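Local structure of transcriptional regulator, MerR-family (5GPE) at residues B[26-31]-B[42-47]; B[48-53]-B[66-71]. The protein probably binds DNA as a lead(II)-responsive transcription regulator of the MerR family, working as a dimer in which metal binding is coupled to promoter control. One frame throughout, in Å; residues are numbered along the deposited sequence.

Contact 1 of 2, residues B[26-31]-B[42-47]; sequences LLPEPA and EVHLQR
Residues 26-31 run as an extended loop alongside the first turns of the helix that holds residues 42-47, in the reverse chain direction, and the backbones come nearest at L27 and H44, whose CA atoms are 6.8 Å apart. Two polar side chains of the helix, H44 and R47, reach across and grip carbonyl oxygens of the loop. H44 NE2 donates to E29 O at 2.9 Å, with an N-H...O angle of 146°. That oxygen sits close to the plane of the imidazole, while the nitrogen approaches it from well above the carbonyl plane. A second, weak bond joins the same NE2 to P28 O at 3.3 Å, making the hydrogen bond bifurcated between successive carbonyls. The other ring nitrogen, ND1, is bonded to D41 and the ring meets Y40 edge-to-face, so the imidazole is fixed from several directions; engagement of both nitrogens would suit a protonated ring. In the MerR-type DNA-binding domain this loop is the wing that follows the helix-turn-helix, and the two side chains tie its first half to the helix that succeeds it. R47 starts with CG anti to its amide nitrogen (chi1 168°), and bends at chi2 and chi3 then bring NH1 to L26 O. The two atoms are hydrogen-bonded at 2.7 Å, the oxygen lying in the guanidinium plane. P28 lies over one face of that group, its CD 3.6 Å from NH1. The same proline slides past the imidazole, with CD 3.9 Å from H44 CD2, and so touches both H44 and R47. Farther out, P28 CG rests 4.4 Å from CG1 of V43. The other terminal nitrogen, NH2, makes a long, weak ion pair with D72.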
loop_
_atom_site.group_PDB
_atom_site.type_symbol
_atom_site.label_atom_id
_atom_site.label_comp_id
_atom_site.label_asym_id
_atom_site.label_seq_id
_atom_site.Cartn_x
_atom_site.Cartn_y
_atom_site.Cartn_z
ATOM N N LEU B 26 20.635 -6.735 -0.869
ATOM C CA LEU B 26 20.310 -7.384 0.407
ATOM C C LEU B 26 21.064 -8.676 0.664
ATOM O O LEU B 26 20.989 -9.221 1.762
ATOM C CB LEU B 26 18.817 -7.654 0.503
ATOM C CG LEU B 26 17.901 -6.440 0.291
ATOM C CD1 LEU B 26 16.457 -6.854 0.514
ATOM C CD2 LEU B 26 18.251 -5.274 1.198
ATOM N N LEU B 27 21.795 -9.186 -0.301
ATOM C CA LEU B 27 22.534 -10.427 -0.110
ATOM C C LEU B 27 24.033 -10.269 -0.285
ATOM O O LEU B 27 24.451 -9.607 -1.159
ATOM C CB LEU B 27 22.060 -11.494 -1.073
ATOM C CG LEU B 27 20.664 -12.071 -0.934
ATOM C CD1 LEU B 27 20.475 -13.273 -1.808
ATOM C CD2 LEU B 27 20.409 -12.449 0.489
ATOM N N PRO B 28 24.839 -10.906 0.544
ATOM C CA PRO B 28 26.287 -10.819 0.346
ATOM C C PRO B 28 26.693 -11.522 -0.944
ATOM O O PRO B 28 25.898 -12.284 -1.524
ATOM C CB PRO B 28 26.862 -11.540 1.570
ATOM C CG PRO B 28 25.796 -12.477 2.013
ATOM C CD PRO B 28 24.479 -12.004 1.456
ATOM N N GLU B 29 27.914 -11.253 -1.388
ATOM C CA GLU B 29 28.432 -11.827 -2.632
ATOM C C GLU B 29 28.371 -13.358 -2.589
ATOM O O GLU B 29 28.451 -13.946 -1.500
ATOM C CB GLU B 29 29.871 -11.371 -2.886
ATOM C CG GLU B 29 30.006 -9.884 -3.185
ATOM C CD GLU B 29 29.355 -9.498 -4.502
ATOM O OE1 GLU B 29 29.724 -10.077 -5.551
ATOM O OE2 GLU B 29 28.463 -8.627 -4.490
ATOM N N PRO B 30 28.200 -14.011 -3.761
ATOM C CA PRO B 30 28.186 -15.485 -3.787
ATOM C C PRO B 30 29.474 -16.106 -3.223
ATOM O O PRO B 30 30.547 -15.519 -3.345
ATOM C CB PRO B 30 28.027 -15.826 -5.274
ATOM C CG PRO B 30 27.631 -14.573 -5.957
ATOM C CD PRO B 30 28.008 -13.420 -5.097
ATOM N N ALA B 31 29.346 -17.280 -2.610
ATOM C CA ALA B 31 30.477 -17.982 -1.982
ATOM C C ALA B 31 31.616 -18.288 -2.970
ATOM O O ALA B 31 32.789 -18.213 -2.614
ATOM C CB ALA B 31 29.992 -19.264 -1.313
ATOM N N GLU B 42 25.408 -21.576 3.482
ATOM C CA GLU B 42 24.561 -21.406 4.672
ATOM C C GLU B 42 24.313 -19.941 5.066
ATOM O O GLU B 42 23.225 -19.601 5.544
ATOM C CB GLU B 42 25.169 -22.175 5.866
ATOM C CG GLU B 42 24.303 -22.234 7.132
ATOM C CD GLU B 42 22.997 -23.015 6.969
ATOM O OE1 GLU B 42 22.869 -23.826 6.019
ATOM O OE2 GLU B 42 22.086 -22.813 7.804
ATOM N N VAL B 43 25.315 -19.092 4.866
ATOM C CA VAL B 43 25.212 -17.657 5.186
ATOM C C VAL B 43 24.077 -16.998 4.381
ATOM O O VAL B 43 23.323 -16.185 4.915
ATOM C CB VAL B 43 26.548 -16.911 4.944
ATOM C CG1 VAL B 43 26.400 -15.414 5.187
ATOM C CG2 VAL B 43 27.647 -17.462 5.852
ATOM N N HIS B 44 23.979 -17.352 3.100
ATOM C CA HIS B 44 22.949 -16.812 2.208
ATOM C C HIS B 44 21.561 -17.296 2.585
ATOM O O HIS B 44 20.611 -16.513 2.568
ATOM C CB HIS B 44 23.226 -17.165 0.747
ATOM C CG HIS B 44 24.520 -16.614 0.234
ATOM N ND1 HIS B 44 25.722 -17.267 0.399
ATOM C CD2 HIS B 44 24.806 -15.462 -0.420
ATOM C CE1 HIS B 44 26.691 -16.550 -0.135
ATOM N NE2 HIS B 44 26.162 -15.450 -0.638
ATOM N N LEU B 45 21.460 -18.567 2.958
ATOM C CA LEU B 45 20.206 -19.133 3.450
ATOM C C LEU B 45 19.716 -18.395 4.701
ATOM O O LEU B 45 18.562 -17.975 4.760
ATOM C CB LEU B 45 20.341 -20.638 3.737
ATOM C CG LEU B 45 19.109 -21.361 4.315
ATOM C CD1 LEU B 45 17.872 -21.178 3.438
ATOM C CD2 LEU B 45 19.399 -22.846 4.514
ATOM N N GLN B 46 20.595 -18.222 5.685
ATOM C CA GLN B 46 20.230 -17.528 6.922
ATOM C C GLN B 46 19.843 -16.067 6.668
ATOM O O GLN B 46 18.966 -15.517 7.334
ATOM C CB GLN B 46 21.352 -17.610 7.965
ATOM C CG GLN B 46 21.554 -19.008 8.551
ATOM C CD GLN B 46 20.249 -19.641 9.030
ATOM O OE1 GLN B 46 19.439 -18.991 9.706
ATOM N NE2 GLN B 46 20.017 -20.896 8.645
ATOM N N ARG B 47 20.444 -15.457 5.660
ATOM C CA ARG B 47 20.125 -14.107 5.264
ATOM C C ARG B 47 18.711 -14.052 4.687
ATOM O O ARG B 47 17.941 -13.240 5.044
ATOM C CB ARG B 47 21.112 -13.633 4.237
ATOM C CG ARG B 47 20.725 -12.369 3.541
ATOM C CD ARG B 47 20.762 -11.262 4.513
ATOM N NE ARG B 47 22.034 -11.074 5.164
ATOM C CZ ARG B 47 22.988 -10.272 4.745
ATOM N NH1 ARG B 47 22.875 -9.614 3.640
ATOM N NH2 ARG B 47 24.066 -10.141 5.462
#

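Contact 2 of 2, residues B[48-53]-B[66-71]; sequences LLFIRR and QLLNLR
The pair of helices that follows the wing in a MerR-type domain meets here, F50 of helix 42-56 reaching across to L67, L68 and R71 of helix 61-71. The segment axes approach to 11.6 Å and run roughly antiparallel, at 137°, and the gap is bridged by the side chain of F50. Its ring carbon CG stands anti to the backbone nitrogen (chi1 -180°), which carries the phenyl group toward the second helix. Three neighbours then meet it from different directions. R71 comes over one face: its CD lies 4.1 Å from the ring centroid, near the ring normal, in a CH-pi contact. The bend at chi3, about the CG-CD bond, sends the chain on so that NH1 ends 3.7 Å from F50 CD2, with the guanidinium plane inclined at 46° to the ring. L68 slides past the phenyl group in the opposite direction, and one of its methyls, CD2, sits obliquely against the ring, 3.6 Å from CD1. At the far edge, L67 crosses the phenylalanine at about a right angle and sets its CB 4.1 Å from CZ. A lighter touch completes the interface, where I51 CG1 and L68 CD1 are 4.5 Å apart. No hydrogen bond crosses between the segments; the join is mainly apolar and largely buried. The second subunit closes over it: its L128 packs on F50, its L125 on L67 and its A129 on R71, while its S119 hydroxyl is bonded to L70 O. L67 also packs on V81 of the long helix 79-111. A DNA-binding region packed in this way against the C-terminal helix and end of the other chain is characteristic of the MerR-family dimer.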
loop_
_atom_site.group_PDB
_atom_site.type_symbol
_atom_site.label_atom_id
_atom_site.label_comp_id
_atom_site.label_asym_id
_atom_site.label_seq_id
_atom_site.Cartn_x
_atom_site.Cartn_y
_atom_site.Cartn_z
ATOM N N LEU B 48 18.391 -14.965 3.812
ATOM C CA LEU B 48 17.055 -15.041 3.221
ATOM C C LEU B 48 15.965 -15.265 4.254
ATOM O O LEU B 48 14.897 -14.653 4.177
ATOM C CB LEU B 48 16.982 -16.131 2.152
ATOM C CG LEU B 48 17.679 -15.822 0.827
ATOM C CD1 LEU B 48 17.705 -17.056 -0.055
ATOM C CD2 LEU B 48 16.969 -14.654 0.155
ATOM N N LEU B 49 16.252 -16.108 5.240
ATOM C CA LEU B 49 15.319 -16.330 6.330
ATOM C C LEU B 49 15.116 -15.058 7.165
ATOM O O LEU B 49 13.990 -14.756 7.552
ATOM C CB LEU B 49 15.757 -17.507 7.202
ATOM C CG LEU B 49 15.819 -18.864 6.491
ATOM C CD1 LEU B 49 16.293 -19.947 7.457
ATOM C CD2 LEU B 49 14.490 -19.272 5.867
ATOM N N PHE B 50 16.192 -14.316 7.417
ATOM C CA PHE B 50 16.130 -13.035 8.131
ATOM C C PHE B 50 15.253 -12.052 7.368
ATOM O O PHE B 50 14.371 -11.439 7.940
ATOM C CB PHE B 50 17.549 -12.447 8.320
ATOM C CG PHE B 50 17.585 -11.127 9.049
ATOM C CD1 PHE B 50 17.421 -9.924 8.360
ATOM C CD2 PHE B 50 17.795 -11.077 10.421
ATOM C CE1 PHE B 50 17.457 -8.712 9.037
ATOM C CE2 PHE B 50 17.838 -9.873 11.095
ATOM C CZ PHE B 50 17.657 -8.686 10.408
ATOM N N ILE B 51 15.485 -11.940 6.072
ATOM C CA ILE B 51 14.683 -11.082 5.187
ATOM C C ILE B 51 13.196 -11.481 5.210
ATOM O O ILE B 51 12.323 -10.616 5.314
ATOM C CB ILE B 51 15.208 -11.104 3.729
ATOM C CG1 ILE B 51 16.599 -10.453 3.659
ATOM C CG2 ILE B 51 14.263 -10.354 2.785
ATOM C CD1 ILE B 51 17.348 -10.753 2.389
ATOM N N ARG B 52 12.910 -12.762 5.126
ATOM C CA ARG B 52 11.570 -13.292 5.154
ATOM C C ARG B 52 10.853 -12.883 6.429
ATOM O O ARG B 52 9.762 -12.463 6.371
ATOM C CB ARG B 52 11.543 -14.828 5.008
ATOM C CG ARG B 52 10.171 -15.478 5.143
ATOM C CD ARG B 52 10.200 -16.769 5.961
ATOM N NE ARG B 52 10.637 -17.847 5.115
ATOM C CZ ARG B 52 10.853 -19.104 5.491
ATOM N NH1 ARG B 52 10.695 -19.469 6.749
ATOM N NH2 ARG B 52 11.229 -19.972 4.596
ATOM N N ARG B 53 11.505 -13.016 7.566
ATOM C CA ARG B 53 10.875 -12.659 8.854
ATOM C C ARG B 53 10.606 -11.154 8.959
ATOM O O ARG B 53 9.573 -10.739 9.493
ATOM C CB ARG B 53 11.707 -13.141 10.033
ATOM C CG ARG B 53 11.799 -14.667 10.132
ATOM C CD ARG B 53 12.739 -15.095 11.239
ATOM N NE ARG B 53 13.085 -16.508 11.102
ATOM C CZ ARG B 53 14.295 -17.005 10.832
ATOM N NH1 ARG B 53 15.367 -16.227 10.669
ATOM N NH2 ARG B 53 14.430 -18.321 10.725
ATOM N N GLN B 66 18.698 -1.271 6.436
ATOM C CA GLN B 66 19.176 -0.669 7.704
ATOM C C GLN B 66 19.461 -1.732 8.765
ATOM O O GLN B 66 20.537 -1.732 9.362
ATOM C CB GLN B 66 18.200 0.410 8.302
ATOM C CG GLN B 66 18.299 1.723 7.546
ATOM C CD GLN B 66 17.475 2.857 8.156
ATOM O OE1 GLN B 66 16.825 2.702 9.195
ATOM N NE2 GLN B 66 17.539 4.019 7.526
ATOM N N LEU B 67 18.529 -2.670 8.938
ATOM C CA LEU B 67 18.719 -3.755 9.913
ATOM C C LEU B 67 19.895 -4.661 9.564
ATOM O O LEU B 67 20.680 -5.023 10.449
ATOM C CB LEU B 67 17.456 -4.606 10.057
ATOM C CG LEU B 67 16.260 -3.906 10.693
ATOM C CD1 LEU B 67 15.048 -4.793 10.557
ATOM C CD2 LEU B 67 16.509 -3.593 12.151
ATOM N N LEU B 68 20.019 -5.013 8.278
ATOM C CA LEU B 68 21.146 -5.825 7.802
ATOM C C LEU B 68 22.498 -5.141 8.054
ATOM O O LEU B 68 23.464 -5.795 8.452
ATOM C CB LEU B 68 20.988 -6.176 6.315
ATOM C CG LEU B 68 19.896 -7.205 5.980
ATOM C CD1 LEU B 68 19.678 -7.283 4.483
ATOM C CD2 LEU B 68 20.239 -8.585 6.525
ATOM N N ASN B 69 22.569 -3.841 7.784
ATOM C CA ASN B 69 23.803 -3.070 8.015
ATOM C C ASN B 69 24.224 -3.070 9.496
ATOM O O ASN B 69 25.399 -3.249 9.812
ATOM C CB ASN B 69 23.667 -1.635 7.486
ATOM C CG ASN B 69 23.806 -1.543 5.959
ATOM O OD1 ASN B 69 24.386 -2.411 5.292
ATOM N ND2 ASN B 69 23.284 -0.459 5.399
ATOM N N LEU B 70 23.248 -2.940 10.392
ATOM C CA LEU B 70 23.488 -3.068 11.834
ATOM C C LEU B 70 23.844 -4.517 12.261
ATOM O O LEU B 70 24.766 -4.729 13.072
ATOM C CB LEU B 70 22.278 -2.595 12.610
ATOM C CG LEU B 70 22.085 -1.082 12.510
ATOM C CD1 LEU B 70 20.636 -0.693 12.762
ATOM C CD2 LEU B 70 23.039 -0.350 13.449
ATOM N N ARG B 71 23.158 -5.507 11.698
ATOM C CA ARG B 71 23.511 -6.936 11.921
ATOM C C ARG B 71 24.966 -7.243 11.508
ATOM O O ARG B 71 25.666 -8.003 12.175
ATOM C CB ARG B 71 22.516 -7.844 11.173
ATOM C CG ARG B 71 22.753 -9.351 11.228
ATOM C CD ARG B 71 21.614 -10.116 10.542
ATOM N NE ARG B 71 22.055 -11.279 9.746
ATOM C CZ ARG B 71 21.726 -12.562 9.936
ATOM N NH1 ARG B 71 20.932 -12.949 10.937
ATOM N NH2 ARG B 71 22.211 -13.481 9.101
#

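In the fold
Contact 1 and contact 2 follow one another along the chain and share helix 42-56, their centres 11 Å apart. L68 links them: its CD2 lies 3.4 Å from R47 NE and its CD1 3.6 Å from L26 O, so the leucine that meets F50 also abuts the hydrogen-bonded pair of contact 1. I51 makes a second junction, with its CD1 3.9 Å from L26 CB. Wing, helix 42-56 and helix 61-71 therefore form one continuous packed body. Contact 2 is close to a bound lead ion, about 8 Å from the L67 side chain; C113 and C122 bind lead, and those at this ion probably belong to the second subunit.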